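Local coordinates for transcriptional regulatory protein (PDB 3Q7R), which binds a repeated DNA element in its own promoter and may act as a global activator of transcription in Chlamydia trachomatis, at residues Trp22-Phe25 against Phe26-Glu30; Pro102-Pro105 against Arg106-Lys109. One frame throughout, in Å; residues are numbered along the deposited sequence.

Contact 1: Trp22-Phe25 against Phe26-Glu30; sequences WDLF and FQTKE
The aromatic rings of F25 and F26, neighbours in sequence on helix 22-31, meet edge to face. F25, the buried ring, turns its CD2/CE2 edge to one face of F26, and CE2 is 3.7 Å from F26 CE1. The planes stand at 61°. Between the F25 and F26 ring centroids the distance is 5.1 Å. The two rings diverge at their first torsions: CG of F25 lies opposite its backbone N (chi1 174°), whereas that of F26 lies opposite the carbonyl carbon (chi1 -73°) and leans back along the helix toward W22. There, on the exposed side, F26 runs alongside the indole, its CE2 reaching the rim of the six-membered ring near the indole plane, 3.7 Å from W22 CE3. This is the first helix of a receiver domain of the CheY fold, the crossover of the beta-alpha-beta unit between strands 13-18 and 37-42. F25 is buried against C39 and I41 of the latter strand, and L24 and T28 face helix 105-118 through L108.

On that second buried side the carbonyl oxygen of L24 takes two bonds from T28, from N and from OG1, the hydroxyl at 2.8 Å. The two donors approach from opposite faces of the carbonyl plane; by donating to L24 O, the buried hydroxyl finds its partner within its own helix. D23, Q27 and K29 pack more loosely. K29 follows the F25 ring, with CD 3.8 Å from F25 CZ, before its amine leads away, and Q27 NE2 merely approaches D23 CB, at 4.0 Å.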
# COMPACT_ATOMS: atom_id res chain seq x y z
N TRP A 22 -14.17 -11.73 11.18
CA TRP A 22 -14.20 -11.39 12.59
C TRP A 22 -12.91 -11.83 13.30
O TRP A 22 -12.44 -11.13 14.18
CB TRP A 22 -15.43 -12.02 13.26
CG TRP A 22 -16.73 -11.41 12.79
CD1 TRP A 22 -17.47 -11.80 11.71
CD2 TRP A 22 -17.45 -10.31 13.39
NE1 TRP A 22 -18.60 -11.02 11.60
CE2 TRP A 22 -18.61 -10.10 12.61
CE3 TRP A 22 -17.24 -9.51 14.51
CZ2 TRP A 22 -19.55 -9.12 12.92
CZ3 TRP A 22 -18.17 -8.53 14.81
CH2 TRP A 22 -19.31 -8.35 14.02
N ASP A 23 -12.32 -12.96 12.92
CA ASP A 23 -11.09 -13.42 13.60
C ASP A 23 -9.92 -12.50 13.30
O ASP A 23 -9.18 -12.12 14.18
CB ASP A 23 -10.76 -14.88 13.26
CG ASP A 23 -10.79 -15.19 11.76
OD1 ASP A 23 -11.15 -14.34 10.89
OD2 ASP A 23 -10.44 -16.35 11.43
N LEU A 24 -9.78 -12.08 12.04
CA LEU A 24 -8.78 -11.08 11.68
C LEU A 24 -8.99 -9.79 12.51
O LEU A 24 -8.05 -9.20 13.01
CB LEU A 24 -8.83 -10.75 10.18
CG LEU A 24 -7.88 -9.64 9.70
CD1 LEU A 24 -6.39 -10.04 9.83
CD2 LEU A 24 -8.23 -9.29 8.23
N PHE A 25 -10.24 -9.34 12.62
CA PHE A 25 -10.55 -8.16 13.39
C PHE A 25 -10.12 -8.26 14.85
O PHE A 25 -9.38 -7.37 15.35
CB PHE A 25 -12.05 -7.88 13.35
CG PHE A 25 -12.46 -6.74 14.25
CD1 PHE A 25 -12.03 -5.43 14.00
CD2 PHE A 25 -13.27 -6.99 15.37
CE1 PHE A 25 -12.44 -4.39 14.83
CE2 PHE A 25 -13.66 -5.95 16.20
CZ PHE A 25 -13.24 -4.64 15.94
N PHE A 26 -10.60 -9.29 15.54
CA PHE A 26 -10.33 -9.39 16.99
C PHE A 26 -8.81 -9.57 17.22
O PHE A 26 -8.25 -8.95 18.12
CB PHE A 26 -11.16 -10.52 17.62
CG PHE A 26 -12.62 -10.18 17.74
CD1 PHE A 26 -13.02 -9.04 18.44
CD2 PHE A 26 -13.59 -10.97 17.14
CE1 PHE A 26 -14.36 -8.70 18.53
CE2 PHE A 26 -14.94 -10.64 17.24
CZ PHE A 26 -15.31 -9.50 17.92
N GLN A 27 -8.15 -10.35 16.36
CA GLN A 27 -6.73 -10.62 16.55
C GLN A 27 -5.88 -9.39 16.23
O GLN A 27 -4.87 -9.15 16.91
CB GLN A 27 -6.28 -11.81 15.72
CG GLN A 27 -6.92 -13.08 16.30
CD GLN A 27 -6.55 -14.31 15.54
OE1 GLN A 27 -5.45 -14.42 15.01
NE2 GLN A 27 -7.47 -15.27 15.49
N THR A 28 -6.28 -8.62 15.22
CA THR A 28 -5.55 -7.41 14.90
C THR A 28 -5.76 -6.38 15.99
O THR A 28 -4.82 -5.71 16.39
CB THR A 28 -5.99 -6.85 13.53
OG1 THR A 28 -5.71 -7.81 12.52
CG2 THR A 28 -5.19 -5.57 13.23
N LYS A 29 -6.98 -6.23 16.46
CA LYS A 29 -7.28 -5.22 17.47
C LYS A 29 -6.42 -5.44 18.73
O LYS A 29 -5.87 -4.47 19.30
CB LYS A 29 -8.78 -5.25 17.74
CG LYS A 29 -9.32 -4.42 18.86
CD LYS A 29 -10.84 -4.66 18.88
CE LYS A 29 -11.56 -3.61 19.69
NZ LYS A 29 -11.38 -3.85 21.12
N GLU A 30 -6.25 -6.70 19.15
CA GLU A 30 -5.46 -6.98 20.34
C GLU A 30 -3.97 -6.69 20.18
O GLU A 30 -3.26 -6.56 21.16
CB GLU A 30 -5.70 -8.41 20.83
CG GLU A 30 -5.41 -9.53 19.86
CD GLU A 30 -5.90 -10.88 20.39
OE1 GLU A 30 -6.72 -10.87 21.33
OE2 GLU A 30 -5.46 -11.94 19.87

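Contact 2: Pro102-Pro105 against Arg106-Lys109; sequences PITP and RILK
T104 and I107 meet where the chain enters helix 105-118: the extended backbone of 102-104 turns helical at P105, and the first i to i+4 bonds run from L108 N to T104 O and from K109 N to P105 O, each 2.9 Å long. T104 is the N-cap. Its hydroxyl sits between the backbone N and the carbonyl carbon (chi1 62°), which directs OG1 back over the opening turn to accept from I107 N at 3.3 Å, a long but well-aligned capping bond (160° at the hydrogen). The same oxygen lies against the I107 side chain, 3.4 Å from CG1, and the terminal CD1 of I107 continues past it toward the carbonyl oxygen of P102. P102 follows a cis peptide bond; a cis-proline after the fifth strand is a familiar feature of receiver domains.

P105 occupies the first turn of the helix, where the lack of an N-H costs no helical bond, and its ring packs on Q27, T28 and L31 of helix 22-31. Just before the cap, I103 crosses over L108, the i to i+5 pairing of a hydrophobic staple, loose here, with CG2 4.1 Å from L108 CB; the isoleucine thus bridges the loop after strand 97-100 to the start of the helix.

The other side of the turn faces the second subunit. F83 of that subunit packs on P102 and I107, while R106, its chain bent at chi3 (71°), forms a salt bridge through NH1 with E86 of the second subunit. The T104 hydroxyl is also hydrogen-bonded to E85 of the second subunit. One oxygen therefore serves both the helix cap and the dimer interface, and the partial positive charge of the helix start would be expected to favour that neighbouring carboxylate.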
# COMPACT_ATOMS: atom_id res chain seq x y z
N PRO A 102 -1.95 -13.68 1.42
CA PRO A 102 -2.31 -13.76 2.85
C PRO A 102 -2.10 -12.49 3.65
O PRO A 102 -1.09 -11.78 3.50
CB PRO A 102 -1.35 -14.84 3.41
CG PRO A 102 -1.00 -15.64 2.25
CD PRO A 102 -0.98 -14.73 1.05
N ILE A 103 -3.06 -12.24 4.51
CA ILE A 103 -3.02 -11.06 5.39
C ILE A 103 -3.29 -11.58 6.79
O ILE A 103 -4.41 -11.99 7.10
CB ILE A 103 -4.09 -10.04 5.08
CG1 ILE A 103 -3.81 -9.34 3.75
CG2 ILE A 103 -4.08 -8.93 6.15
CD1 ILE A 103 -5.05 -8.66 3.16
N THR A 104 -2.25 -11.57 7.62
CA THR A 104 -2.32 -12.05 9.00
C THR A 104 -2.52 -10.85 9.92
O THR A 104 -2.36 -9.70 9.49
CB THR A 104 -1.01 -12.71 9.42
OG1 THR A 104 0.05 -11.74 9.37
CG2 THR A 104 -0.67 -13.95 8.53
N PRO A 105 -2.96 -11.11 11.17
CA PRO A 105 -3.07 -9.97 12.09
C PRO A 105 -1.78 -9.18 12.26
O PRO A 105 -1.88 -7.95 12.39
CB PRO A 105 -3.51 -10.61 13.41
CG PRO A 105 -4.29 -11.83 12.96
CD PRO A 105 -3.55 -12.34 11.72
N ARG A 106 -0.62 -9.82 12.29
CA ARG A 106 0.63 -9.07 12.43
C ARG A 106 0.84 -8.13 11.21
O ARG A 106 1.29 -7.02 11.37
CB ARG A 106 1.82 -10.04 12.60
CG ARG A 106 1.88 -10.64 13.99
CD ARG A 106 2.96 -11.71 14.08
NE ARG A 106 4.29 -11.11 14.03
CZ ARG A 106 5.33 -11.62 13.39
NH1 ARG A 106 5.21 -12.76 12.73
NH2 ARG A 106 6.49 -10.99 13.40
N ILE A 107 0.52 -8.59 10.02
CA ILE A 107 0.68 -7.73 8.84
C ILE A 107 -0.30 -6.59 8.90
O ILE A 107 0.06 -5.46 8.61
CB ILE A 107 0.48 -8.53 7.60
CG1 ILE A 107 1.68 -9.49 7.46
CG2 ILE A 107 0.32 -7.62 6.35
CD1 ILE A 107 1.57 -10.46 6.32
N LEU A 108 -1.57 -6.89 9.20
CA LEU A 108 -2.56 -5.82 9.15
C LEU A 108 -2.24 -4.76 10.24
O LEU A 108 -2.36 -3.54 9.99
CB LEU A 108 -3.97 -6.39 9.31
CG LEU A 108 -5.07 -5.33 9.28
CD1 LEU A 108 -5.09 -4.52 7.92
CD2 LEU A 108 -6.43 -5.97 9.50
N LYS A 109 -1.83 -5.21 11.44
CA LYS A 109 -1.44 -4.26 12.46
C LYS A 109 -0.31 -3.35 11.98
O LYS A 109 -0.35 -2.13 12.20
CB LYS A 109 -0.96 -5.04 13.72
CG LYS A 109 -0.45 -4.13 14.87
CD LYS A 109 1.07 -4.01 14.82
CE LYS A 109 1.66 -3.54 16.17
NZ LYS A 109 3.09 -3.17 16.02

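Both contacts are local; contact 1 lies wholly on helix 22-31, whereas contact 2 spans the entry from loop into helix 105-118. Their centres lie 10 Å apart. They meet directly: Q27 CB approaches P105 CG at 3.4 Å, and T28 sets its hydroxyl between P105 and L108, so helix 22-31 packs on the start of helix 105-118. Beyond this shared seam they differ. Contact 1 combines a buried flank, where F25 faces strand 37-42, with exposed aromatic and polar residues, and no other subunit of the assembly touches it. Contact 2 has a buried apolar flank too, but its other side, part polar and part apolar, lies in the dimer interface. Aromatic packing dominates the former, helix capping the latter.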